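Local coordinates for protein lectin (PDB 6LIK) that binds galactose-type sugars through a calcium ion, as a fungal lectin with two beta-sandwich domains, at residues A[240-245]-A[320-325]; A[259-264]-A[298-303]; A[277-282]-A[367-372]. One frame throughout, in Å; residues are numbered along the deposited sequence.

Interaction 1 of 3, residues A[240-245]-A[320-325]; sequences KTVNQC and SNETVV. With NAG (2-acetamido-2-deoxy-beta-D-glucopyranose), chain B.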
loop_
_atom_site.group_PDB
_atom_site.type_symbol
_atom_site.label_atom_id
_atom_site.label_comp_id
_atom_site.label_asym_id
_atom_site.label_seq_id
_atom_site.Cartn_x
_atom_site.Cartn_y
_atom_site.Cartn_z
ATOM N N LYS A 240 3.934 8.687 -17.421
ATOM C CA LYS A 240 4.004 7.221 -17.375
ATOM C C LYS A 240 2.587 6.673 -17.561
ATOM O O LYS A 240 1.670 7.108 -16.841
ATOM C CB LYS A 240 4.672 6.743 -16.085
ATOM C CG LYS A 240 4.703 5.226 -15.922
ATOM C CD LYS A 240 5.691 4.561 -16.826
ATOM C CE LYS A 240 5.573 3.065 -16.716
ATOM N NZ LYS A 240 6.761 2.353 -17.240
ATOM N N THR A 241 2.465 5.707 -18.466
ATOM C CA THR A 241 1.202 5.000 -18.795
ATOM C C THR A 241 1.304 3.566 -18.311
ATOM O O THR A 241 2.368 2.939 -18.486
ATOM C CB THR A 241 0.893 5.053 -20.291
ATOM O OG1 THR A 241 0.738 6.446 -20.572
ATOM C CG2 THR A 241 -0.383 4.306 -20.622
ATOM N N VAL A 242 0.255 3.094 -17.654
ATOM C CA VAL A 242 0.128 1.647 -17.331
ATOM C C VAL A 242 -1.115 1.162 -18.067
ATOM O O VAL A 242 -2.153 1.861 -18.046
ATOM C CB VAL A 242 0.063 1.410 -15.808
ATOM C CG1 VAL A 242 -0.122 -0.062 -15.466
ATOM C CG2 VAL A 242 1.310 1.964 -15.142
ATOM N N ASN A 243 -0.990 0.037 -18.745
ATOM C CA ASN A 243 -2.077 -0.441 -19.620
ATOM C C ASN A 243 -1.961 -1.942 -19.723
ATOM O O ASN A 243 -1.316 -2.379 -20.664
ATOM C CB ASN A 243 -2.002 0.231 -20.991
ATOM C CG ASN A 243 -3.050 -0.242 -21.978
ATOM O OD1 ASN A 243 -2.748 -0.348 -23.162
ATOM N ND2 ASN A 243 -4.249 -0.565 -21.509
ATOM N N GLN A 244 -2.534 -2.667 -18.771
ATOM C CA GLN A 244 -2.631 -4.151 -18.822
ATOM C C GLN A 244 -4.036 -4.469 -19.354
ATOM O O GLN A 244 -4.988 -4.461 -18.550
ATOM C CB GLN A 244 -2.409 -4.773 -17.434
ATOM C CG GLN A 244 -1.120 -4.381 -16.733
ATOM C CD GLN A 244 0.102 -5.057 -17.320
ATOM O OE1 GLN A 244 0.008 -6.035 -18.062
ATOM N NE2 GLN A 244 1.278 -4.543 -16.987
ATOM N N CYS A 245 -4.199 -4.671 -20.661
ATOM C CA CYS A 245 -5.548 -4.664 -21.304
ATOM C C CYS A 245 -6.311 -5.956 -20.967
ATOM O O CYS A 245 -7.504 -5.924 -21.143
ATOM C CB CYS A 245 -5.491 -4.416 -22.816
ATOM S SG CYS A 245 -4.572 -5.672 -23.756
ATOM N N SER A 320 -3.872 -9.429 -7.422
ATOM C CA SER A 320 -2.486 -9.046 -7.799
ATOM C C SER A 320 -2.345 -7.509 -7.771
ATOM O O SER A 320 -3.368 -6.735 -7.659
ATOM C CB SER A 320 -2.117 -9.596 -9.169
ATOM O OG SER A 320 -2.798 -8.844 -10.190
ATOM N N ASN A 321 -1.108 -7.068 -7.916
ATOM C CA ASN A 321 -0.729 -5.641 -7.847
ATOM C C ASN A 321 0.466 -5.449 -8.789
ATOM O O ASN A 321 1.122 -6.425 -9.217
ATOM C CB ASN A 321 -0.437 -5.249 -6.391
ATOM C CG ASN A 321 0.781 -5.978 -5.873
ATOM O OD1 ASN A 321 1.863 -5.710 -6.354
ATOM N ND2 ASN A 321 0.642 -6.918 -4.946
ATOM N N GLU A 322 0.791 -4.209 -9.049
ATOM C CA GLU A 322 1.972 -3.852 -9.851
ATOM C C GLU A 322 2.578 -2.632 -9.174
ATOM O O GLU A 322 1.774 -1.724 -8.796
ATOM C CB GLU A 322 1.483 -3.571 -11.268
ATOM C CG GLU A 322 2.525 -3.014 -12.193
ATOM C CD GLU A 322 2.042 -2.844 -13.629
ATOM O OE1 GLU A 322 0.809 -3.138 -13.947
ATOM O OE2 GLU A 322 2.893 -2.453 -14.448
ATOM N N THR A 323 3.906 -2.588 -9.080
ATOM C CA THR A 323 4.628 -1.384 -8.606
ATOM C C THR A 323 5.278 -0.684 -9.807
ATOM O O THR A 323 5.886 -1.331 -10.609
ATOM C CB THR A 323 5.616 -1.758 -7.493
ATOM O OG1 THR A 323 4.823 -1.996 -6.340
ATOM C CG2 THR A 323 6.556 -0.629 -7.150
ATOM N N VAL A 324 5.118 0.609 -9.906
ATOM C CA VAL A 324 5.764 1.483 -10.910
ATOM C C VAL A 324 6.620 2.488 -10.144
ATOM O O VAL A 324 6.106 3.063 -9.175
ATOM C CB VAL A 324 4.675 2.202 -11.715
ATOM C CG1 VAL A 324 5.236 3.331 -12.557
ATOM C CG2 VAL A 324 3.921 1.210 -12.573
ATOM N N VAL A 325 7.846 2.717 -10.583
ATOM C CA VAL A 325 8.745 3.750 -10.002
ATOM C C VAL A 325 9.223 4.705 -11.098
ATOM O O VAL A 325 9.324 4.274 -12.283
ATOM C CB VAL A 325 9.923 3.072 -9.290
ATOM C CG1 VAL A 325 9.400 2.124 -8.242
ATOM C CG2 VAL A 325 10.855 2.335 -10.242
HETATM C C1 NAG B . 1.847 -7.660 -4.552
HETATM C C2 NAG B . 2.009 -7.746 -3.071
HETATM C C3 NAG B . 3.240 -8.602 -2.647
HETATM C C4 NAG B . 3.444 -10.009 -3.330
HETATM C C5 NAG B . 2.781 -10.002 -4.744
HETATM C C6 NAG B . 2.152 -11.403 -4.960
HETATM C C7 NAG B . 1.067 -5.831 -1.817
HETATM C C8 NAG B . -0.114 -6.640 -1.469
HETATM N N2 NAG B . 2.056 -6.371 -2.577
HETATM O O3 NAG B . 3.048 -8.677 -1.236
HETATM O O4 NAG B . 4.836 -10.549 -3.469
HETATM O O5 NAG B . 1.730 -9.023 -4.952
HETATM O O6 NAG B . 0.831 -11.341 -5.489
HETATM O O7 NAG B . 1.078 -4.707 -1.375
#
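Val242 and Val324 slide past each other in the interior of the C-terminal beta-sandwich, CG2 of Val242 3.7 Å from CG2 of Val324. The two strands belong to opposing sheets: their short axes pass 9.6 Å from one another and run nearly antiparallel (165°), so side chains rather than backbone bonds join them. Glu322, on the edge strand 321-325, spans the gap between the strands. From CB its chain leaves with CG anti to the backbone N (chi1 172°) and stays extended, so CB and CG act as a spacer that carries the carboxylate to the facing strand. CD comes within 3.8 Å of Gln244 NE2. Beyond it OE1 rests 3.6 Å from Val242 CG1, while OE2 lies 3.7 Å from Gln244 NE2. The amide of Gln244 arrives from the opposite direction, its plane turned 64° from the carboxylate, and its NE2 gives OE1 a weak hydrogen bond of 3.4 Å. A further grip on OE1 is a hydrogen bond with the hydroxyl of Tyr316, whose side chain also touches Val242 and Gln244; a probably charged carboxylate is thus gripped twice through OE1, beside the apolar CG1 of Val242.

At the other end of the contact Lys240 crosses Val324 obliquely. Its CG sits 3.9 Å from Val324 CG1, and a bend at chi2 sends the ammonium group off to a hydrogen bond with Ser329 OG. Between these two polar ends the valines form the buried centre.

Asn321, next to Glu322 in the strand, is N-glycosylated. Its sugar is hydrogen-bonded to Ile109 O and Phe122 N, in strands of the N-terminal half, so the glycan reaches from one domain to the other; it starts at the covalent bond of 1.5 Å between Asn321 ND2 and NAG C1.

Interaction 2 of 3, residues A[259-264]-A[298-303]; sequences DDRYTL and NATNGG. With CA (calcium ion), chain E; NAG (2-acetamido-2-deoxy-beta-D-glucopyranose), chain D; GLA (alpha-D-galactopyranose), chain I.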
loop_
_atom_site.group_PDB
_atom_site.type_symbol
_atom_site.label_atom_id
_atom_site.label_comp_id
_atom_site.label_asym_id
_atom_site.label_seq_id
_atom_site.Cartn_x
_atom_site.Cartn_y
_atom_site.Cartn_z
ATOM N N ASP A 259 12.129 18.107 -5.918
ATOM C CA ASP A 259 12.984 19.289 -5.732
ATOM C C ASP A 259 12.774 20.271 -6.895
ATOM O O ASP A 259 13.294 19.986 -8.000
ATOM C CB ASP A 259 14.446 18.885 -5.580
ATOM C CG ASP A 259 15.350 20.068 -5.256
ATOM O OD1 ASP A 259 14.841 21.207 -5.363
ATOM O OD2 ASP A 259 16.536 19.836 -4.864
ATOM N N ASP A 260 11.691 21.012 -6.770
ATOM C CA ASP A 260 11.406 22.047 -5.745
ATOM C C ASP A 260 9.936 21.840 -5.400
ATOM O O ASP A 260 9.617 21.951 -4.215
ATOM C CB ASP A 260 11.767 23.482 -6.129
ATOM C CG ASP A 260 13.144 23.883 -5.620
ATOM O OD1 ASP A 260 13.321 23.888 -4.360
ATOM O OD2 ASP A 260 14.054 24.106 -6.473
ATOM N N ARG A 261 9.127 21.394 -6.379
ATOM C CA ARG A 261 7.645 21.581 -6.452
ATOM C C ARG A 261 7.104 20.649 -7.561
ATOM O O ARG A 261 7.855 20.336 -8.528
ATOM C CB ARG A 261 7.463 23.092 -6.663
ATOM C CG ARG A 261 6.183 23.583 -7.314
ATOM C CD ARG A 261 6.271 25.069 -7.666
ATOM N NE ARG A 261 7.018 25.854 -6.688
ATOM C CZ ARG A 261 6.559 26.222 -5.483
ATOM N NH1 ARG A 261 5.342 25.881 -5.081
ATOM N NH2 ARG A 261 7.337 26.918 -4.666
ATOM N N TYR A 262 5.895 20.110 -7.414
ATOM C CA TYR A 262 5.250 19.288 -8.473
ATOM C C TYR A 262 3.759 19.546 -8.400
ATOM O O TYR A 262 3.257 19.961 -7.340
ATOM C CB TYR A 262 5.474 17.768 -8.357
ATOM C CG TYR A 262 4.795 17.174 -7.158
ATOM C CD1 TYR A 262 5.376 17.239 -5.901
ATOM C CD2 TYR A 262 3.510 16.691 -7.243
ATOM C CE1 TYR A 262 4.701 16.804 -4.765
ATOM C CE2 TYR A 262 2.814 16.270 -6.115
ATOM C CZ TYR A 262 3.408 16.325 -4.867
ATOM O OH TYR A 262 2.702 15.932 -3.766
ATOM N N THR A 263 3.096 19.264 -9.509
ATOM C CA THR A 263 1.658 18.940 -9.576
ATOM C C THR A 263 1.519 17.608 -10.303
ATOM O O THR A 263 2.275 17.387 -11.291
ATOM C CB THR A 263 0.888 20.033 -10.298
ATOM O OG1 THR A 263 1.173 21.244 -9.616
ATOM C CG2 THR A 263 -0.598 19.772 -10.281
ATOM N N LEU A 264 0.620 16.778 -9.798
ATOM C CA LEU A 264 0.407 15.373 -10.202
ATOM C C LEU A 264 -1.005 15.267 -10.767
ATOM O O LEU A 264 -1.923 15.803 -10.128
ATOM C CB LEU A 264 0.551 14.474 -8.971
ATOM C CG LEU A 264 0.183 13.011 -9.194
ATOM C CD1 LEU A 264 1.125 12.350 -10.179
ATOM C CD2 LEU A 264 0.187 12.257 -7.886
ATOM N N ASN A 298 3.932 17.908 -13.665
ATOM C CA ASN A 298 4.634 19.193 -13.887
ATOM C C ASN A 298 5.511 19.424 -12.645
ATOM O O ASN A 298 4.943 19.719 -11.601
ATOM C CB ASN A 298 3.613 20.325 -14.099
ATOM C CG ASN A 298 4.248 21.695 -14.116
ATOM O OD1 ASN A 298 5.479 21.787 -14.172
ATOM N ND2 ASN A 298 3.442 22.744 -14.066
ATOM N N ALA A 299 6.828 19.289 -12.733
ATOM C CA ALA A 299 7.770 19.586 -11.620
ATOM C C ALA A 299 8.603 20.812 -11.985
ATOM O O ALA A 299 9.026 20.930 -13.160
ATOM C CB ALA A 299 8.651 18.400 -11.305
ATOM N N THR A 300 8.857 21.674 -11.000
ATOM C CA THR A 300 9.529 22.982 -11.191
ATOM C C THR A 300 10.816 23.035 -10.354
ATOM O O THR A 300 10.762 22.714 -9.176
ATOM C CB THR A 300 8.539 24.113 -10.876
ATOM O OG1 THR A 300 7.369 23.987 -11.693
ATOM C CG2 THR A 300 9.137 25.479 -11.108
ATOM N N ASN A 301 11.920 23.442 -10.968
ATOM C CA ASN A 301 13.183 23.829 -10.295
ATOM C C ASN A 301 13.228 25.345 -10.052
ATOM O O ASN A 301 13.189 26.113 -11.011
ATOM C CB ASN A 301 14.405 23.422 -11.103
ATOM C CG ASN A 301 15.690 23.563 -10.307
ATOM O OD1 ASN A 301 15.617 23.645 -9.095
ATOM N ND2 ASN A 301 16.847 23.598 -10.964
ATOM N N GLY A 302 13.306 25.743 -8.781
ATOM C CA GLY A 302 13.549 27.124 -8.345
ATOM C C GLY A 302 15.016 27.529 -8.457
ATOM O O GLY A 302 15.283 28.717 -8.311
ATOM N N GLY A 303 15.937 26.583 -8.657
ATOM C CA GLY A 303 17.387 26.835 -8.746
ATOM C C GLY A 303 18.173 25.727 -8.077
ATOM O O GLY A 303 17.665 25.161 -7.105
HETATM CA CA CA E . 16.194 23.067 -6.618
HETATM C C1 NAG D . 3.854 24.153 -14.099
HETATM C C2 NAG D . 2.772 25.133 -14.643
HETATM C C3 NAG D . 3.306 26.572 -14.702
HETATM C C4 NAG D . 3.382 27.071 -13.264
HETATM C C5 NAG D . 4.337 26.055 -12.579
HETATM C C6 NAG D . 4.390 26.225 -11.061
HETATM C C7 NAG D . 2.626 24.569 -17.007
HETATM C C8 NAG D . 1.684 23.841 -17.942
HETATM N N2 NAG D . 2.070 24.685 -15.847
HETATM O O3 NAG D . 2.425 27.427 -15.410
HETATM O O4 NAG D . 3.683 28.516 -13.204
HETATM O O5 NAG D . 3.991 24.669 -12.783
HETATM O O6 NAG D . 3.560 25.326 -10.331
HETATM O O7 NAG D . 3.786 24.983 -17.179
HETATM C C1 GLA I . 19.321 24.782 -3.448
HETATM C C2 GLA I . 17.792 25.223 -3.522
HETATM C C3 GLA I . 16.817 24.007 -3.364
HETATM C C4 GLA I . 17.519 22.598 -3.407
HETATM C C5 GLA I . 18.835 22.519 -2.500
HETATM C C6 GLA I . 19.748 21.282 -2.666
HETATM O O1 GLA I . 20.225 25.884 -3.254
HETATM O O2 GLA I . 17.324 26.371 -2.736
HETATM O O3 GLA I . 15.847 24.092 -4.451
HETATM O O4 GLA I . 17.600 22.218 -4.837
HETATM O O5 GLA I . 19.700 23.705 -2.528
HETATM O O6 GLA I . 19.351 20.218 -1.801
#
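Asp260 reaches across to Asn301 and Gly302 where an antiparallel beta ladder opens into the calcium and galactose site. Strands 261-264 and 298-301 run 172° apart. Arg261–Thr300 and Thr263–Asn298 are hydrogen-bonded pairs, with Tyr262–Ala299 a non-hydrogen-bonded pair between them; Thr263 N to Asn298 O is 2.8 Å.

On one face Arg261 and Thr300 side chains lie alongside each other and point the same way, CD of Arg261 being 4.0 Å from CB of Thr300. Both touch the N-linked sugar on Asn298 ND2, Arg261 through CD and Thr300 through OG1, which also hydrogen-bonds with Ser235 OG. The other face bears Ala299 and Tyr262. With CG of Tyr262 set between its backbone N and carbonyl carbon (chi1 67°), the ring leads away from Ala299, and its hydroxyl hydrogen-bonds with Asp281 and Tyr283.

At the strand ends the carboxylates of Asp259 and Asp260 and the amide of Asn301 converge on the metal. Asp260 OD2 binds calcium at 2.4 Å and also accepts the N-H of Gly302 over 2.9 Å, from above the carboxylate plane, so one oxygen joins both chain segments. Asp259 OD1, Gly303 O and Pro305 O are further ligands, and O3 and O4 of galactose complete a seven-coordinate shell, so the ion holds the sugar directly. The second oxygens of the aspartates face those same hydroxyls: Asp260 OD1 is 2.5 Å from galactose O3. Trp364 NE1 hydrogen-bonds Asp259 OD2. Asn301 ND2 hydrogen-bonds to Gly304 O, which holds the amide in place; its OD1 binds calcium and closes an Asx turn, accepting the N-H of Gly303, N to OD1 3.0 Å.

Interaction 3 of 3, residues A[277-282]-A[367-372]; sequences YTVADA and GMVIPS. With GLA (alpha-D-galactopyranose), chain I.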
loop_
_atom_site.group_PDB
_atom_site.type_symbol
_atom_site.label_atom_id
_atom_site.label_comp_id
_atom_site.label_asym_id
_atom_site.label_seq_id
_atom_site.Cartn_x
_atom_site.Cartn_y
_atom_site.Cartn_z
ATOM N N TYR A 277 11.023 18.645 -0.772
ATOM C CA TYR A 277 11.907 17.509 -1.102
ATOM C C TYR A 277 12.391 16.802 0.170
ATOM O O TYR A 277 13.218 15.899 0.020
ATOM C CB TYR A 277 13.049 17.965 -2.006
ATOM C CG TYR A 277 13.875 19.115 -1.508
ATOM C CD1 TYR A 277 14.952 18.887 -0.672
ATOM C CD2 TYR A 277 13.614 20.418 -1.918
ATOM C CE1 TYR A 277 15.744 19.924 -0.222
ATOM C CE2 TYR A 277 14.399 21.472 -1.485
ATOM C CZ TYR A 277 15.465 21.217 -0.629
ATOM O OH TYR A 277 16.277 22.215 -0.177
ATOM N N THR A 278 11.864 17.140 1.352
ATOM C CA THR A 278 12.193 16.451 2.633
ATOM C C THR A 278 10.944 15.774 3.235
ATOM O O THR A 278 11.139 14.859 4.058
ATOM C CB THR A 278 12.798 17.422 3.664
ATOM O OG1 THR A 278 11.904 18.524 3.830
ATOM C CG2 THR A 278 14.158 17.970 3.290
ATOM N N VAL A 279 9.720 16.175 2.850
ATOM C CA VAL A 279 8.436 15.522 3.271
ATOM C C VAL A 279 7.644 15.140 2.022
ATOM O O VAL A 279 7.195 16.063 1.303
ATOM C CB VAL A 279 7.572 16.434 4.160
ATOM C CG1 VAL A 279 6.299 15.720 4.621
ATOM C CG2 VAL A 279 8.362 16.962 5.346
ATOM N N ALA A 280 7.470 13.838 1.809
ATOM C CA ALA A 280 6.749 13.243 0.662
ATOM C C ALA A 280 5.242 13.275 0.911
ATOM O O ALA A 280 4.830 13.280 2.077
ATOM C CB ALA A 280 7.223 11.836 0.424
ATOM N N ASP A 281 4.470 13.307 -0.174
ATOM C CA ASP A 281 2.978 13.284 -0.176
ATOM C C ASP A 281 2.514 11.921 -0.691
ATOM O O ASP A 281 3.157 11.322 -1.616
ATOM C CB ASP A 281 2.420 14.452 -0.995
ATOM C CG ASP A 281 3.063 15.762 -0.575
ATOM O OD1 ASP A 281 3.081 15.997 0.634
ATOM O OD2 ASP A 281 3.600 16.507 -1.436
ATOM N N ALA A 282 1.459 11.411 -0.089
ATOM C CA ALA A 282 0.848 10.128 -0.474
ATOM C C ALA A 282 -0.598 10.394 -0.868
ATOM O O ALA A 282 -1.282 11.153 -0.150
ATOM C CB ALA A 282 0.942 9.153 0.663
ATOM N N GLY A 367 16.702 10.401 4.107
ATOM C CA GLY A 367 15.928 10.817 5.300
ATOM C C GLY A 367 14.526 11.349 4.987
ATOM O O GLY A 367 13.844 11.799 5.930
ATOM N N MET A 368 14.060 11.292 3.735
ATOM C CA MET A 368 12.671 11.703 3.366
ATOM C C MET A 368 11.680 11.208 4.435
ATOM O O MET A 368 11.662 10.021 4.690
ATOM C CB MET A 368 12.275 11.078 2.032
ATOM C CG MET A 368 10.967 11.604 1.504
ATOM S SD MET A 368 11.166 13.215 0.730
ATOM C CE MET A 368 12.257 12.786 -0.633
ATOM N N VAL A 369 10.873 12.083 5.012
ATOM C CA VAL A 369 9.661 11.729 5.803
ATOM C C VAL A 369 8.561 11.182 4.863
ATOM O O VAL A 369 8.118 11.864 3.936
ATOM C CB VAL A 369 9.172 12.948 6.591
ATOM C CG1 VAL A 369 7.936 12.613 7.394
ATOM C CG2 VAL A 369 10.280 13.522 7.484
ATOM N N ILE A 370 8.152 9.953 5.105
ATOM C CA ILE A 370 7.163 9.189 4.316
ATOM C C ILE A 370 5.950 9.001 5.216
ATOM O O ILE A 370 6.105 8.470 6.305
ATOM C CB ILE A 370 7.793 7.852 3.858
ATOM C CG1 ILE A 370 9.065 8.092 3.029
ATOM C CG2 ILE A 370 6.760 6.997 3.113
ATOM C CD1 ILE A 370 9.772 6.819 2.549
ATOM N N PRO A 371 4.712 9.373 4.805
ATOM C CA PRO A 371 3.525 9.042 5.585
ATOM C C PRO A 371 3.495 7.554 5.949
ATOM O O PRO A 371 3.952 6.732 5.164
ATOM C CB PRO A 371 2.350 9.363 4.652
ATOM C CG PRO A 371 2.892 10.429 3.727
ATOM C CD PRO A 371 4.370 10.081 3.565
ATOM N N SER A 372 2.902 7.255 7.098
ATOM C CA SER A 372 2.625 5.887 7.623
ATOM C C SER A 372 1.554 5.189 6.767
ATOM O O SER A 372 0.587 5.858 6.413
ATOM C CB SER A 372 2.145 6.036 9.054
ATOM O OG SER A 372 3.155 6.669 9.853
HETATM C C1 GLA I . 19.321 24.782 -3.448
HETATM C C2 GLA I . 17.792 25.223 -3.522
HETATM C C3 GLA I . 16.817 24.007 -3.364
HETATM C C4 GLA I . 17.519 22.598 -3.407
HETATM C C5 GLA I . 18.835 22.519 -2.500
HETATM C C6 GLA I . 19.748 21.282 -2.666
HETATM O O1 GLA I . 20.225 25.884 -3.254
HETATM O O2 GLA I . 17.324 26.371 -2.736
HETATM O O3 GLA I . 15.847 24.092 -4.451
HETATM O O4 GLA I . 17.600 22.218 -4.837
HETATM O O5 GLA I . 19.700 23.705 -2.528
HETATM O O6 GLA I . 19.351 20.218 -1.801
#
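Thr278 and Ala280 receive the C-terminal tail, which runs beside the loop leading into strand 281-285 of the beta-sandwich and pairs with it through a single beta bridge, Val279 with Val369. The two chain directions differ by 26°.

Hydrogen bonds come first: Val369 uses both its backbone groups. Its N donates to Thr278 O over 2.9 Å, and its O accepts from Ala280 N over 3.0 Å. The two bonds straddle Val279 and fix the tail against the loop, while Met368 CA adds a CH···O contact to Thr278 O.

Apolar contacts follow the same line. Met368 is folded into this contact: CG is anti to its backbone N (chi1 -172°), then the chain bends at chi2 and chi3 and folds over the loop backbone. CG lies 3.9 Å from Ala280 CB; Leu215 and Ala257 also touch this side chain, which is buried. Farther along, the ring of Pro371 is laid against the start of the strand, with CG 3.8 Å from Ala282 CB. At the exposed side Val279 CG2 meets Val369 CB more loosely.

The same two side chains also meet backbone carbonyls. Met368 SD passes beside the carbonyl carbon of Thr278, and its terminal methyl CE comes 3.3 Å from Tyr277 O; Pro371 CD lies 3.6 Å from Ala280 O.

The sugar contact lies at the other end of the loop. Tyr277 points away from the tail, and its ring packs against the side chains of Asp259 and Asp260. This places it beside the bound galactose, which the ring meets obliquely at C4 of the sugar. Tyr277 thus joins the tail, by its carbonyl, to the sugar pocket, by its phenol: CZ is 3.7 Å from galactose C4, and OH is 3.5 Å from C5.

From the N-terminal side, segment 240-245 opens the loop of interaction 1, which 320-325 closes after 74 intervening residues. Nested within it, interaction 2 closes a shorter loop of 33 residues between 259-264 and 298-303. Segment 277-282 departs from inside both loops and finds its partner only at 367-372, so interaction 3 crosses the other two. Interaction 1 joins facing sheets of the sandwich, interaction 2 pairs neighbouring strands of one sheet, and interaction 3 lays the C-terminal tail on the other. Interactions 2 and 3 touch each other and share the galactose, whereas interaction 1 lies about 24 Å from interaction 2, centre to centre.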